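PDB 4MRU: SusD homolog from Bacteroides thetaiotaomicron, which probably binds mucin O-glycans at the bacterial outer membrane, as a TPR-like lipoprotein of the SusD/RagB family, and can bind a magnesium ion. Local coordinates for residues 121-126 against 154-159; 128-133 against 160-165; 257-262 against 306-311; 281-286 against 290-295. One frame throughout, in Å; residues are numbered along the deposited sequence.

Contact 1. Residues 121-126 against 154-159; sequences VTDIYG and DVYMRM
Facing each other through Thr122 and Val155, the C-terminal turn of helix 104-125 and an early turn of helix 152-173 run antiparallel at 164°, their axes 11.2 Å apart, as a helical hairpin of the TPR-like SusD fold. At that spacing side chains do the bridging. Thr122 turns its methyl to the partner: CG2 lies 4.0 Å from Val155 CG1 and 3.9 Å from Tyr156 CE1. Thr122 OG1, opposite the backbone N (chi1 -176°), turns back instead to Gly126 O at 2.6 Å and ties down the end of its own helix. Asp123 supplies the polar half. Its carboxylate plane is tilted only 22° from that of the Tyr156 ring and meets that ring at the phenol edge. OD1 also accepts from Trp502 NE1, while OD2 forms a salt bridge with Arg209 of helix 192-209, so the buried charge is shared among several donors. Tyr156 OH donates to the syn lone pair of Asp123 OD1 at 2.5 Å.

Contact 2. Residues 128-133 against 160-165; sequences IPYSKV and FQELEE
Tyr130 reaches from the loop after helix 104-125 to Glu162 on helix 152-173, and this pair carries the whole contact. The two side chains approach from opposite directions. The tyrosine ring leaves its backbone on the side away from N (chi1 -169°), and the glutamate extends beyond CG to meet it. Tyr130 OH donates to Glu162 OE1 across a very short 2.5 Å, with OE1 near the ring plane at its edge and the carboxylate turned 52° from that plane. The other oxygen, OE2, makes a salt bridge with Arg114, which also forms a cation-pi contact with the Tyr130 ring; the nearby cation would probably favour a charged glutamate. The solvent side is looser: exposed Gln161 NE2 makes just a weak 3.5 Å bond to Glu165 OE2, one turn along the same helix, and exposed Lys132 occupies the type I turn from Tyr130 to Val133. Inward, Tyr130 packs on Val115 and Met118 of helix 104-125, so its ring sits between that helix and Val155 and Met159 of helix 152-173.

Contact 3. Residues 257-262 against 306-311; sequences DYRVGA and DMITSY
Strand 258-260, one half of a two-stranded antiparallel sheet with 58-60, meets the end of helix 304-309 through Arg259. Its side chain leans across the last helical residues and touches mostly backbone oxygens. Arg259 CB rests 4.0 Å from Tyr311 CB, and Arg259 CD lies 3.5 Å from Tyr311 O. The bend at chi2 (-70°) then brings the guanidinium beside Ile308. Arg259 NE donates to Ile308 O at 3.0 Å, with an angle of 159° at the hydrogen; the donor lies in the carbonyl plane, on a lone pair, while the oxygen stands 20° out of the guanidinium plane. Arg259 NH2 sits 3.7 Å from Ile308 CG2. It also gives a hydrogen to a water, which in turn donates a weak bond to Ile308 O. Arg259 NH1 turns back to Tyr258 O at 2.8 Å. NH1 binds Phe252 O as well, so all three guanidinium nitrogens are engaged. Met307 O is buried without a polar partner. The ring of Tyr311 leads away from the strand, and its hydroxyl bonds Asp383. The arrangement is that of an arginine binding one carbonyl near the C-terminal end of a short helix with its NE, and tied back to its own strand by NH1.

Contact 4. Residues 281-286 against 290-295; sequences TKVKNN and GYYGMR. With EDO (1,2-ethanediol), chain M; EDO (1,2-ethanediol), chain K.
Lys282 runs its aliphatic chain obliquely alongside the ring of Tyr291, CG 3.7 Å from CE1 and CE 3.6 Å from the phenol OH. The lysine is extended beyond CG, and methylenes do the touching. Beside this pair, Val283 and Gly290 form an antiparallel hydrogen-bonded pair in a short beta hairpin. Val283 N donates to Gly290 O at 2.9 Å, with an angle of 164° at the hydrogen, and Gly290 N returns a bond to Val283 O at 3.0 Å. Gly290 O also receives a CA-H contact from Lys282. Val283 packs its CB 3.8 Å from CD1 of Tyr292, the two side chains meeting at about a right angle; Tyr292 OH turns to Glu289 N. A 1,2-ethanediol, probably from the crystallisation liquor, rests against the hairpin. Its O1 accepts from Tyr291 N at 2.8 Å, and O2 lies over one face of the Tyr292 ring, towards the rim. At the backbone angles of Gly290 (phi 149°) a side chain would press on the preceding carbonyl O, and it would also collide with O1 of the ethanediol. Farther along, Arg295 NH1 donates to O2 of a second ethanediol while also binding Tyr388 O. The hairpin lies at the surface: Tyr291 packs on Arg276 and Asp277 of helix 276-279, while Tyr292 and Thr281 pair with Ser312 and Asn313 beyond helix 304-309.

Contacts 1 and 2 are both buried and share helix 152-173; their centres are 9 Å apart and Met159 packs on Tyr130. Each joins a tyrosine hydroxyl to a carboxylate that also meets an arginine, although contact 1 adds apolar packing between two helices. Contacts 3 and 4 lie on the opposite side of the chain's centre, with their own centres 8 Å apart, and touch through Val260 and Met294 and through Val283 against Tyr311. There, backbone oxygens take the place of carboxylates: one arginine binds a helix end in the buried contact 3, whereas contact 4 is a surface hairpin held by main-chain pairing and by aliphatic chains against two tyrosines, with an ethanediol lodged beside it.

Contact 1. Residues 121-126 against 154-159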
loop_
_atom_site.group_PDB
_atom_site.type_symbol
_atom_site.label_atom_id
_atom_site.label_comp_id
_atom_site.label_asym_id
_atom_site.label_seq_id
_atom_site.Cartn_x
_atom_site.Cartn_y
_atom_site.Cartn_z
ATOM N N VAL A 121 -4.570 8.103 2.006
ATOM C CA VAL A 121 -5.224 9.090 1.160
ATOM C C VAL A 121 -4.287 10.233 0.773
ATOM O O VAL A 121 -4.239 10.622 -0.378
ATOM C CB VAL A 121 -6.496 9.646 1.844
ATOM C CG1 VAL A 121 -7.191 10.672 0.981
ATOM C CG2 VAL A 121 -7.451 8.481 2.156
ATOM N N THR A 122 -3.523 10.783 1.722
ATOM C CA THR A 122 -2.594 11.826 1.330
ATOM C C THR A 122 -1.499 11.253 0.396
ATOM O O THR A 122 -1.057 11.959 -0.507
ATOM C CB THR A 122 -1.935 12.593 2.498
ATOM O OG1 THR A 122 -1.113 13.647 1.952
ATOM C CG2 THR A 122 -1.089 11.728 3.361
ATOM N N ASP A 123 -1.078 10.023 0.612
ATOM C CA ASP A 123 -0.078 9.421 -0.288
ATOM C C ASP A 123 -0.581 9.275 -1.719
ATOM O O ASP A 123 0.208 9.388 -2.668
ATOM C CB ASP A 123 0.398 8.057 0.221
ATOM C CG ASP A 123 1.386 8.169 1.380
ATOM O OD1 ASP A 123 1.804 9.301 1.717
ATOM O OD2 ASP A 123 1.703 7.114 1.955
ATOM N N ILE A 124 -1.885 9.069 -1.887
ATOM C CA ILE A 124 -2.485 9.005 -3.222
ATOM C C ILE A 124 -2.600 10.383 -3.913
ATOM O O ILE A 124 -2.390 10.475 -5.138
ATOM C CB ILE A 124 -3.869 8.339 -3.139
ATOM C CG1 ILE A 124 -3.703 6.883 -2.702
ATOM C CG2 ILE A 124 -4.604 8.405 -4.467
ATOM C CD1 ILE A 124 -5.001 6.305 -2.166
ATOM N N TYR A 125 -2.918 11.431 -3.165
ATOM C CA TYR A 125 -3.315 12.747 -3.755
ATOM C C TYR A 125 -2.344 13.860 -3.530
ATOM O O TYR A 125 -2.277 14.775 -4.346
ATOM C CB TYR A 125 -4.668 13.196 -3.198
ATOM C CG TYR A 125 -5.782 12.283 -3.640
ATOM C CD1 TYR A 125 -6.385 12.437 -4.879
ATOM C CD2 TYR A 125 -6.230 11.283 -2.835
ATOM C CE1 TYR A 125 -7.355 11.569 -5.326
ATOM C CE2 TYR A 125 -7.241 10.431 -3.256
ATOM C CZ TYR A 125 -7.803 10.583 -4.492
ATOM O OH TYR A 125 -8.829 9.741 -4.884
ATOM N N GLY A 126 -1.616 13.807 -2.422
ATOM C CA GLY A 126 -0.846 14.958 -1.976
ATOM C C GLY A 126 -1.645 15.739 -0.934
ATOM O O GLY A 126 -2.099 15.171 0.091
ATOM N N ASP A 154 2.187 19.294 5.816
ATOM C CA ASP A 154 1.423 19.594 7.037
ATOM C C ASP A 154 0.566 18.420 7.468
ATOM O O ASP A 154 0.370 18.200 8.685
ATOM C CB ASP A 154 0.558 20.842 6.864
ATOM C CG ASP A 154 1.390 22.140 6.879
ATOM O OD1 ASP A 154 2.555 22.151 7.311
ATOM O OD2 ASP A 154 0.843 23.151 6.481
ATOM N N VAL A 155 0.072 17.640 6.517
ATOM C CA VAL A 155 -0.618 16.426 6.927
ATOM C C VAL A 155 0.322 15.474 7.683
ATOM O O VAL A 155 -0.042 14.988 8.757
ATOM C CB VAL A 155 -1.260 15.696 5.757
ATOM C CG1 VAL A 155 -1.904 14.417 6.239
ATOM C CG2 VAL A 155 -2.334 16.571 5.127
ATOM N N TYR A 156 1.495 15.166 7.110
ATOM C CA TYR A 156 2.444 14.248 7.754
ATOM C C TYR A 156 2.873 14.777 9.120
ATOM O O TYR A 156 2.876 14.041 10.104
ATOM C CB TYR A 156 3.650 14.012 6.849
ATOM C CG TYR A 156 3.545 12.766 6.024
ATOM C CD1 TYR A 156 2.796 12.725 4.842
ATOM C CD2 TYR A 156 4.175 11.588 6.426
ATOM C CE1 TYR A 156 2.717 11.541 4.108
ATOM C CE2 TYR A 156 4.056 10.413 5.706
ATOM C CZ TYR A 156 3.319 10.392 4.552
ATOM O OH TYR A 156 3.249 9.210 3.816
HETATM N N MSE A 157 3.157 16.063 9.236
HETATM C CA MSE A 157 3.664 16.568 10.529
HETATM C C MSE A 157 2.563 16.489 11.585
HETATM O O MSE A 157 2.830 16.170 12.759
HETATM C CB MSE A 157 4.209 17.973 10.364
HETATM C CG MSE A 157 5.508 17.998 9.524
HETATM SE SE MSE A 157 6.603 16.337 9.436
HETATM C CE MSE A 157 6.617 16.458 7.476
ATOM N N ARG A 158 1.319 16.745 11.198
ATOM C CA ARG A 158 0.211 16.660 12.114
ATOM C C ARG A 158 -0.046 15.208 12.508
ATOM O O ARG A 158 -0.244 14.910 13.674
ATOM C CB ARG A 158 -1.049 17.339 11.518
ATOM C CG ARG A 158 -2.285 17.282 12.432
ATOM C CD ARG A 158 -2.092 18.004 13.764
ATOM N NE ARG A 158 -2.338 19.424 13.623
ATOM C CZ ARG A 158 -3.522 20.004 13.814
ATOM N NH1 ARG A 158 -4.584 19.295 14.184
ATOM N NH2 ARG A 158 -3.649 21.310 13.636
HETATM N N MSE A 159 0.015 14.281 11.552
HETATM C CA MSE A 159 -0.081 12.860 11.870
HETATM C C MSE A 159 0.993 12.427 12.853
HETATM O O MSE A 159 0.714 11.689 13.803
HETATM C CB MSE A 159 -0.003 12.015 10.562
HETATM C CG MSE A 159 -1.268 12.222 9.731
HETATM SE SE MSE A 159 -1.044 11.176 8.064
HETATM C CE MSE A 159 -2.911 11.211 7.593
#

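Contact 2. Residues 128-133 against 160-165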
loop_
_atom_site.group_PDB
_atom_site.type_symbol
_atom_site.label_atom_id
_atom_site.label_comp_id
_atom_site.label_asym_id
_atom_site.label_seq_id
_atom_site.Cartn_x
_atom_site.Cartn_y
_atom_site.Cartn_z
ATOM N N ILE A 128 -4.657 17.155 1.014
ATOM C CA ILE A 128 -5.972 16.671 1.350
ATOM C C ILE A 128 -6.522 17.473 2.524
ATOM O O ILE A 128 -5.760 17.993 3.348
ATOM C CB ILE A 128 -6.002 15.176 1.792
ATOM C CG1 ILE A 128 -5.075 14.901 2.973
ATOM C CG2 ILE A 128 -5.604 14.234 0.662
ATOM C CD1 ILE A 128 -5.458 13.631 3.703
ATOM N N PRO A 129 -7.846 17.532 2.625
ATOM C CA PRO A 129 -8.502 17.990 3.847
ATOM C C PRO A 129 -8.134 17.053 4.986
ATOM O O PRO A 129 -8.112 15.867 4.793
ATOM C CB PRO A 129 -9.985 17.872 3.528
ATOM C CG PRO A 129 -10.072 17.715 2.049
ATOM C CD PRO A 129 -8.808 17.077 1.610
ATOM N N TYR A 130 -7.712 17.611 6.104
ATOM C CA TYR A 130 -7.282 16.844 7.226
ATOM C C TYR A 130 -7.499 17.667 8.518
ATOM O O TYR A 130 -8.487 17.466 9.187
ATOM C CB TYR A 130 -5.810 16.407 7.100
ATOM C CG TYR A 130 -5.460 15.362 8.178
ATOM C CD1 TYR A 130 -5.981 14.081 8.126
ATOM C CD2 TYR A 130 -4.590 15.659 9.210
ATOM C CE1 TYR A 130 -5.676 13.119 9.101
ATOM C CE2 TYR A 130 -4.254 14.710 10.154
ATOM C CZ TYR A 130 -4.819 13.461 10.118
ATOM O OH TYR A 130 -4.530 12.531 11.068
ATOM N N SER A 131 -6.627 18.625 8.829
ATOM C CA SER A 131 -6.729 19.376 10.100
ATOM C C SER A 131 -7.975 20.284 10.208
ATOM O O SER A 131 -8.429 20.582 11.305
ATOM C CB SER A 131 -5.446 20.212 10.371
ATOM O OG SER A 131 -5.322 21.274 9.424
ATOM N N LYS A 132 -8.513 20.744 9.089
ATOM C CA LYS A 132 -9.627 21.713 9.119
ATOM C C LYS A 132 -10.963 21.080 8.769
ATOM O O LYS A 132 -11.912 21.777 8.431
ATOM C CB LYS A 132 -9.334 22.867 8.159
ATOM C CG LYS A 132 -8.099 23.669 8.573
ATOM C CD LYS A 132 -7.596 24.504 7.424
ATOM C CE LYS A 132 -6.452 25.399 7.858
ATOM N NZ LYS A 132 -6.023 26.224 6.707
ATOM N N VAL A 133 -11.045 19.759 8.809
ATOM C CA VAL A 133 -12.325 19.113 8.594
ATOM C C VAL A 133 -13.182 19.339 9.846
ATOM O O VAL A 133 -12.714 19.104 10.954
ATOM C CB VAL A 133 -12.152 17.627 8.282
ATOM C CG1 VAL A 133 -13.509 16.960 8.152
ATOM C CG2 VAL A 133 -11.338 17.463 6.991
ATOM N N PHE A 160 2.232 12.854 12.647
ATOM C CA PHE A 160 3.275 12.464 13.570
ATOM C C PHE A 160 2.954 12.981 14.979
ATOM O O PHE A 160 3.123 12.246 15.959
ATOM C CB PHE A 160 4.652 12.966 13.157
ATOM C CG PHE A 160 5.275 12.193 12.021
ATOM C CD1 PHE A 160 5.456 10.827 12.102
ATOM C CD2 PHE A 160 5.727 12.856 10.900
ATOM C CE1 PHE A 160 6.063 10.126 11.067
ATOM C CE2 PHE A 160 6.372 12.166 9.872
ATOM C CZ PHE A 160 6.528 10.805 9.948
ATOM N N GLN A 161 2.456 14.211 15.067
ATOM C CA GLN A 161 2.069 14.769 16.355
ATOM C C GLN A 161 0.925 13.961 16.972
ATOM O O GLN A 161 0.973 13.577 18.153
ATOM C CB GLN A 161 1.704 16.240 16.172
ATOM C CG GLN A 161 1.372 17.038 17.417
ATOM C CD GLN A 161 0.794 18.398 17.035
ATOM O OE1 GLN A 161 1.098 18.953 15.961
ATOM N NE2 GLN A 161 -0.081 18.912 17.873
ATOM N N GLU A 162 -0.058 13.601 16.163
ATOM C CA GLU A 162 -1.174 12.780 16.661
ATOM C C GLU A 162 -0.763 11.344 17.061
ATOM O O GLU A 162 -1.278 10.802 18.057
ATOM C CB GLU A 162 -2.300 12.744 15.622
ATOM C CG GLU A 162 -2.941 14.115 15.402
ATOM C CD GLU A 162 -3.873 14.163 14.218
ATOM O OE1 GLU A 162 -3.759 13.278 13.316
ATOM O OE2 GLU A 162 -4.686 15.128 14.160
ATOM N N LEU A 163 0.140 10.719 16.317
ATOM C CA LEU A 163 0.603 9.406 16.710
ATOM C C LEU A 163 1.286 9.470 18.077
ATOM O O LEU A 163 1.097 8.544 18.894
ATOM C CB LEU A 163 1.541 8.788 15.671
ATOM C CG LEU A 163 0.777 8.421 14.400
ATOM C CD1 LEU A 163 1.736 7.922 13.332
ATOM C CD2 LEU A 163 -0.327 7.409 14.705
ATOM N N GLU A 164 2.086 10.507 18.326
ATOM C CA GLU A 164 2.734 10.642 19.647
ATOM C C GLU A 164 1.734 10.843 20.738
ATOM O O GLU A 164 1.878 10.297 21.846
ATOM C CB GLU A 164 3.737 11.784 19.678
ATOM C CG GLU A 164 5.080 11.395 19.102
ATOM C CD GLU A 164 6.227 12.189 19.688
ATOM O OE1 GLU A 164 5.985 13.250 20.303
ATOM O OE2 GLU A 164 7.367 11.722 19.528
ATOM N N GLU A 165 0.729 11.658 20.469
ATOM C CA GLU A 165 -0.344 11.867 21.451
ATOM C C GLU A 165 -1.096 10.554 21.737
ATOM O O GLU A 165 -1.363 10.237 22.898
ATOM C CB GLU A 165 -1.341 12.899 20.981
ATOM C CG GLU A 165 -0.840 14.325 20.976
ATOM C CD GLU A 165 -1.698 15.268 20.114
ATOM O OE1 GLU A 165 -2.771 14.888 19.562
ATOM O OE2 GLU A 165 -1.274 16.415 19.988
#

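Contact 3. Residues 257-262 against 306-311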
loop_
_atom_site.group_PDB
_atom_site.type_symbol
_atom_site.label_atom_id
_atom_site.label_comp_id
_atom_site.label_asym_id
_atom_site.label_seq_id
_atom_site.Cartn_x
_atom_site.Cartn_y
_atom_site.Cartn_z
ATOM N N ASP A 257 -13.490 -9.732 -11.865
ATOM C CA ASP A 257 -13.151 -8.506 -12.546
ATOM C C ASP A 257 -11.627 -8.244 -12.612
ATOM O O ASP A 257 -11.195 -7.339 -13.294
ATOM C CB ASP A 257 -13.808 -7.306 -11.867
ATOM C CG ASP A 257 -15.275 -7.133 -12.211
ATOM O OD1 ASP A 257 -15.814 -7.876 -13.056
ATOM O OD2 ASP A 257 -15.886 -6.230 -11.604
ATOM N N TYR A 258 -10.823 -9.003 -11.881
ATOM C CA TYR A 258 -9.373 -8.794 -11.814
ATOM C C TYR A 258 -8.617 -10.105 -11.864
ATOM O O TYR A 258 -9.051 -11.125 -11.291
ATOM C CB TYR A 258 -8.957 -8.016 -10.532
ATOM C CG TYR A 258 -9.785 -6.781 -10.392
ATOM C CD1 TYR A 258 -9.468 -5.637 -11.099
ATOM C CD2 TYR A 258 -11.017 -6.813 -9.702
ATOM C CE1 TYR A 258 -10.310 -4.517 -11.061
ATOM C CE2 TYR A 258 -11.854 -5.692 -9.686
ATOM C CZ TYR A 258 -11.485 -4.572 -10.371
ATOM O OH TYR A 258 -12.328 -3.506 -10.388
ATOM N N ARG A 259 -7.449 -10.069 -12.505
ATOM C CA ARG A 259 -6.521 -11.176 -12.422
ATOM C C ARG A 259 -5.136 -10.613 -12.137
ATOM O O ARG A 259 -4.898 -9.412 -12.188
ATOM C CB ARG A 259 -6.536 -12.039 -13.700
ATOM C CG ARG A 259 -7.816 -12.819 -13.975
ATOM C CD ARG A 259 -7.907 -13.909 -12.951
ATOM N NE ARG A 259 -9.102 -14.764 -12.937
ATOM C CZ ARG A 259 -10.092 -14.698 -12.042
ATOM N NH1 ARG A 259 -10.178 -13.710 -11.155
ATOM N NH2 ARG A 259 -11.021 -15.633 -12.051
ATOM N N VAL A 260 -4.227 -11.508 -11.846
ATOM C CA VAL A 260 -2.898 -11.133 -11.465
ATOM C C VAL A 260 -2.127 -10.535 -12.637
ATOM O O VAL A 260 -2.220 -10.989 -13.775
ATOM C CB VAL A 260 -2.147 -12.363 -10.874
ATOM C CG1 VAL A 260 -0.738 -11.980 -10.475
ATOM C CG2 VAL A 260 -2.894 -12.895 -9.682
ATOM N N GLY A 261 -1.335 -9.511 -12.316
ATOM C CA GLY A 261 -0.559 -8.786 -13.276
ATOM C C GLY A 261 0.749 -9.454 -13.673
ATOM O O GLY A 261 1.290 -10.311 -12.951
ATOM N N ALA A 262 1.263 -9.037 -14.834
ATOM C CA ALA A 262 2.446 -9.630 -15.403
ATOM C C ALA A 262 3.667 -9.414 -14.512
ATOM O O ALA A 262 4.539 -10.286 -14.420
ATOM C CB ALA A 262 2.715 -9.043 -16.766
ATOM N N ASP A 306 -11.785 -15.143 -21.856
ATOM C CA ASP A 306 -10.351 -15.364 -22.142
ATOM C C ASP A 306 -9.431 -14.765 -21.050
ATOM O O ASP A 306 -8.428 -15.362 -20.637
ATOM C CB ASP A 306 -9.960 -14.743 -23.499
ATOM C CG ASP A 306 -10.541 -15.445 -24.711
ATOM O OD1 ASP A 306 -10.769 -16.649 -24.638
ATOM O OD2 ASP A 306 -10.757 -14.782 -25.783
HETATM N N MSE A 307 -9.739 -13.544 -20.616
HETATM C CA MSE A 307 -8.947 -12.831 -19.597
HETATM C C MSE A 307 -9.124 -13.473 -18.252
HETATM O O MSE A 307 -8.194 -13.546 -17.476
HETATM C CB MSE A 307 -9.358 -11.357 -19.442
HETATM C CG MSE A 307 -9.318 -10.505 -20.703
HETATM SE SE MSE A 307 -7.477 -10.387 -21.447
HETATM C CE MSE A 307 -7.757 -11.740 -22.746
ATOM N N ILE A 308 -10.325 -13.950 -17.969
ATOM C CA ILE A 308 -10.629 -14.564 -16.679
ATOM C C ILE A 308 -9.974 -15.937 -16.559
ATOM O O ILE A 308 -9.410 -16.260 -15.545
ATOM C CB ILE A 308 -12.150 -14.692 -16.493
ATOM C CG1 ILE A 308 -12.758 -13.315 -16.209
ATOM C CG2 ILE A 308 -12.512 -15.699 -15.390
ATOM C CD1 ILE A 308 -14.252 -13.263 -16.465
ATOM N N THR A 309 -9.981 -16.713 -17.638
ATOM C CA THR A 309 -9.499 -18.111 -17.570
ATOM C C THR A 309 -8.023 -18.299 -17.947
ATOM O O THR A 309 -7.453 -19.318 -17.615
ATOM C CB THR A 309 -10.352 -19.045 -18.446
ATOM O OG1 THR A 309 -10.314 -18.599 -19.805
ATOM C CG2 THR A 309 -11.838 -19.108 -17.947
ATOM N N SER A 310 -7.405 -17.334 -18.609
ATOM C CA SER A 310 -6.036 -17.530 -19.108
ATOM C C SER A 310 -4.949 -17.043 -18.161
ATOM O O SER A 310 -3.757 -17.242 -18.421
ATOM C CB SER A 310 -5.873 -16.802 -20.430
ATOM O OG SER A 310 -6.798 -17.333 -21.352
ATOM N N TYR A 311 -5.358 -16.330 -17.111
ATOM C CA TYR A 311 -4.430 -15.735 -16.160
ATOM C C TYR A 311 -4.771 -16.160 -14.733
ATOM O O TYR A 311 -5.913 -16.379 -14.400
ATOM C CB TYR A 311 -4.444 -14.203 -16.273
ATOM C CG TYR A 311 -4.135 -13.789 -17.678
ATOM C CD1 TYR A 311 -2.837 -13.841 -18.161
ATOM C CD2 TYR A 311 -5.134 -13.330 -18.517
ATOM C CE1 TYR A 311 -2.547 -13.489 -19.468
ATOM C CE2 TYR A 311 -4.862 -12.982 -19.822
ATOM C CZ TYR A 311 -3.562 -13.071 -20.303
ATOM O OH TYR A 311 -3.282 -12.723 -21.603
HETATM O O HOH W 1 -10.471 -18.143 -12.945
#

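Contact 4. Residues 281-286 against 290-295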
loop_
_atom_site.group_PDB
_atom_site.type_symbol
_atom_site.label_atom_id
_atom_site.label_comp_id
_atom_site.label_asym_id
_atom_site.label_seq_id
_atom_site.Cartn_x
_atom_site.Cartn_y
_atom_site.Cartn_z
ATOM N N THR A 281 -3.609 -18.708 -7.787
ATOM C CA THR A 281 -4.102 -19.920 -8.389
ATOM C C THR A 281 -3.291 -20.222 -9.667
ATOM O O THR A 281 -2.679 -19.321 -10.287
ATOM C CB THR A 281 -5.588 -19.795 -8.783
ATOM O OG1 THR A 281 -5.720 -18.768 -9.765
ATOM C CG2 THR A 281 -6.430 -19.423 -7.588
ATOM N N LYS A 282 -3.269 -21.503 -10.016
ATOM C CA LYS A 282 -2.694 -21.985 -11.254
ATOM C C LYS A 282 -3.722 -21.991 -12.349
ATOM O O LYS A 282 -4.900 -22.219 -12.079
ATOM C CB LYS A 282 -2.201 -23.422 -11.079
ATOM C CG LYS A 282 -0.925 -23.541 -10.268
ATOM C CD LYS A 282 -0.322 -24.928 -10.454
ATOM C CE LYS A 282 1.121 -24.979 -9.961
ATOM N NZ LYS A 282 1.684 -26.368 -10.016
ATOM N N VAL A 283 -3.267 -21.735 -13.580
ATOM C CA VAL A 283 -4.056 -21.880 -14.761
ATOM C C VAL A 283 -3.583 -23.176 -15.346
ATOM O O VAL A 283 -2.385 -23.375 -15.469
ATOM C CB VAL A 283 -3.766 -20.818 -15.821
ATOM C CG1 VAL A 283 -4.585 -21.145 -17.069
ATOM C CG2 VAL A 283 -4.061 -19.416 -15.335
ATOM N N LYS A 284 -4.503 -24.072 -15.671
ATOM C CA LYS A 284 -4.188 -25.437 -16.037
ATOM C C LYS A 284 -5.128 -25.822 -17.159
ATOM O O LYS A 284 -6.345 -25.991 -16.924
ATOM C CB LYS A 284 -4.379 -26.387 -14.842
ATOM N N ASN A 285 -4.604 -25.891 -18.381
ATOM C CA ASN A 285 -5.418 -26.278 -19.573
ATOM C C ASN A 285 -4.547 -26.942 -20.658
ATOM O O ASN A 285 -3.459 -27.440 -20.350
ATOM C CB ASN A 285 -6.208 -25.076 -20.150
ATOM C CG ASN A 285 -5.305 -23.880 -20.476
ATOM O OD1 ASN A 285 -4.392 -23.963 -21.317
ATOM N ND2 ASN A 285 -5.550 -22.763 -19.805
ATOM N N ASN A 286 -5.004 -26.959 -21.915
ATOM C CA ASN A 286 -4.242 -27.581 -23.013
ATOM C C ASN A 286 -2.857 -26.941 -23.274
ATOM O O ASN A 286 -1.856 -27.638 -23.520
ATOM C CB ASN A 286 -5.067 -27.566 -24.311
ATOM C CG ASN A 286 -6.107 -28.687 -24.377
ATOM O OD1 ASN A 286 -5.893 -29.786 -23.868
ATOM N ND2 ASN A 286 -7.233 -28.412 -25.027
ATOM N N GLY A 290 0.482 -23.585 -14.780
ATOM C CA GLY A 290 1.354 -22.782 -13.944
ATOM C C GLY A 290 0.775 -21.441 -13.590
ATOM O O GLY A 290 -0.445 -21.273 -13.574
ATOM N N TYR A 291 1.670 -20.465 -13.349
ATOM C CA TYR A 291 1.288 -19.141 -12.927
ATOM C C TYR A 291 1.474 -18.176 -14.104
ATOM O O TYR A 291 2.535 -18.146 -14.707
ATOM C CB TYR A 291 2.145 -18.725 -11.768
ATOM C CG TYR A 291 2.029 -19.715 -10.617
ATOM C CD1 TYR A 291 0.904 -19.718 -9.819
ATOM C CD2 TYR A 291 3.045 -20.606 -10.336
ATOM C CE1 TYR A 291 0.770 -20.624 -8.770
ATOM C CE2 TYR A 291 2.934 -21.536 -9.282
ATOM C CZ TYR A 291 1.800 -21.539 -8.509
ATOM O OH TYR A 291 1.675 -22.392 -7.450
ATOM N N TYR A 292 0.419 -17.452 -14.441
ATOM C CA TYR A 292 0.394 -16.558 -15.600
ATOM C C TYR A 292 -0.195 -15.212 -15.205
ATOM O O TYR A 292 -1.176 -15.136 -14.437
ATOM C CB TYR A 292 -0.441 -17.170 -16.708
ATOM C CG TYR A 292 0.088 -18.458 -17.271
ATOM C CD1 TYR A 292 -0.294 -19.673 -16.720
ATOM C CD2 TYR A 292 0.971 -18.478 -18.365
ATOM C CE1 TYR A 292 0.188 -20.860 -17.212
ATOM C CE2 TYR A 292 1.431 -19.693 -18.899
ATOM C CZ TYR A 292 1.024 -20.875 -18.324
ATOM O OH TYR A 292 1.486 -22.111 -18.754
ATOM N N GLY A 293 0.403 -14.156 -15.734
ATOM C CA GLY A 293 0.004 -12.797 -15.427
ATOM C C GLY A 293 -0.422 -12.066 -16.663
ATOM O O GLY A 293 0.028 -12.401 -17.758
HETATM N N MSE A 294 -1.326 -11.100 -16.465
HETATM C CA MSE A 294 -1.862 -10.281 -17.538
HETATM C C MSE A 294 -1.099 -8.969 -17.609
HETATM O O MSE A 294 -0.812 -8.343 -16.593
HETATM C CB MSE A 294 -3.352 -10.038 -17.242
HETATM C CG MSE A 294 -4.112 -9.246 -18.305
HETATM SE SE MSE A 294 -5.627 -8.233 -17.483
HETATM C CE MSE A 294 -6.368 -9.658 -16.386
ATOM N N ARG A 295 -0.791 -8.530 -18.812
ATOM C CA ARG A 295 -0.137 -7.236 -18.993
ATOM C C ARG A 295 -1.041 -6.138 -18.469
ATOM O O ARG A 295 -2.199 -6.079 -18.813
ATOM C CB ARG A 295 0.211 -6.980 -20.450
ATOM C CG ARG A 295 1.075 -5.738 -20.712
ATOM C CD ARG A 295 2.538 -5.943 -20.305
ATOM N NE ARG A 295 3.256 -4.747 -20.584
ATOM C CZ ARG A 295 3.836 -4.478 -21.741
ATOM N NH1 ARG A 295 3.841 -5.378 -22.758
ATOM N NH2 ARG A 295 4.420 -3.306 -21.896
HETATM C C1 EDO M . 5.578 -21.298 -14.505
HETATM O O1 EDO M . 4.313 -21.296 -13.850
HETATM C C2 EDO M . 5.327 -21.750 -15.926
HETATM O O2 EDO M . 4.339 -20.840 -16.398
HETATM C C1 EDO K . 3.337 -3.510 -26.886
HETATM O O1 EDO K . 4.530 -2.688 -26.668
HETATM C C2 EDO K . 3.463 -5.023 -26.582
HETATM O O2 EDO K . 4.563 -5.395 -25.698
#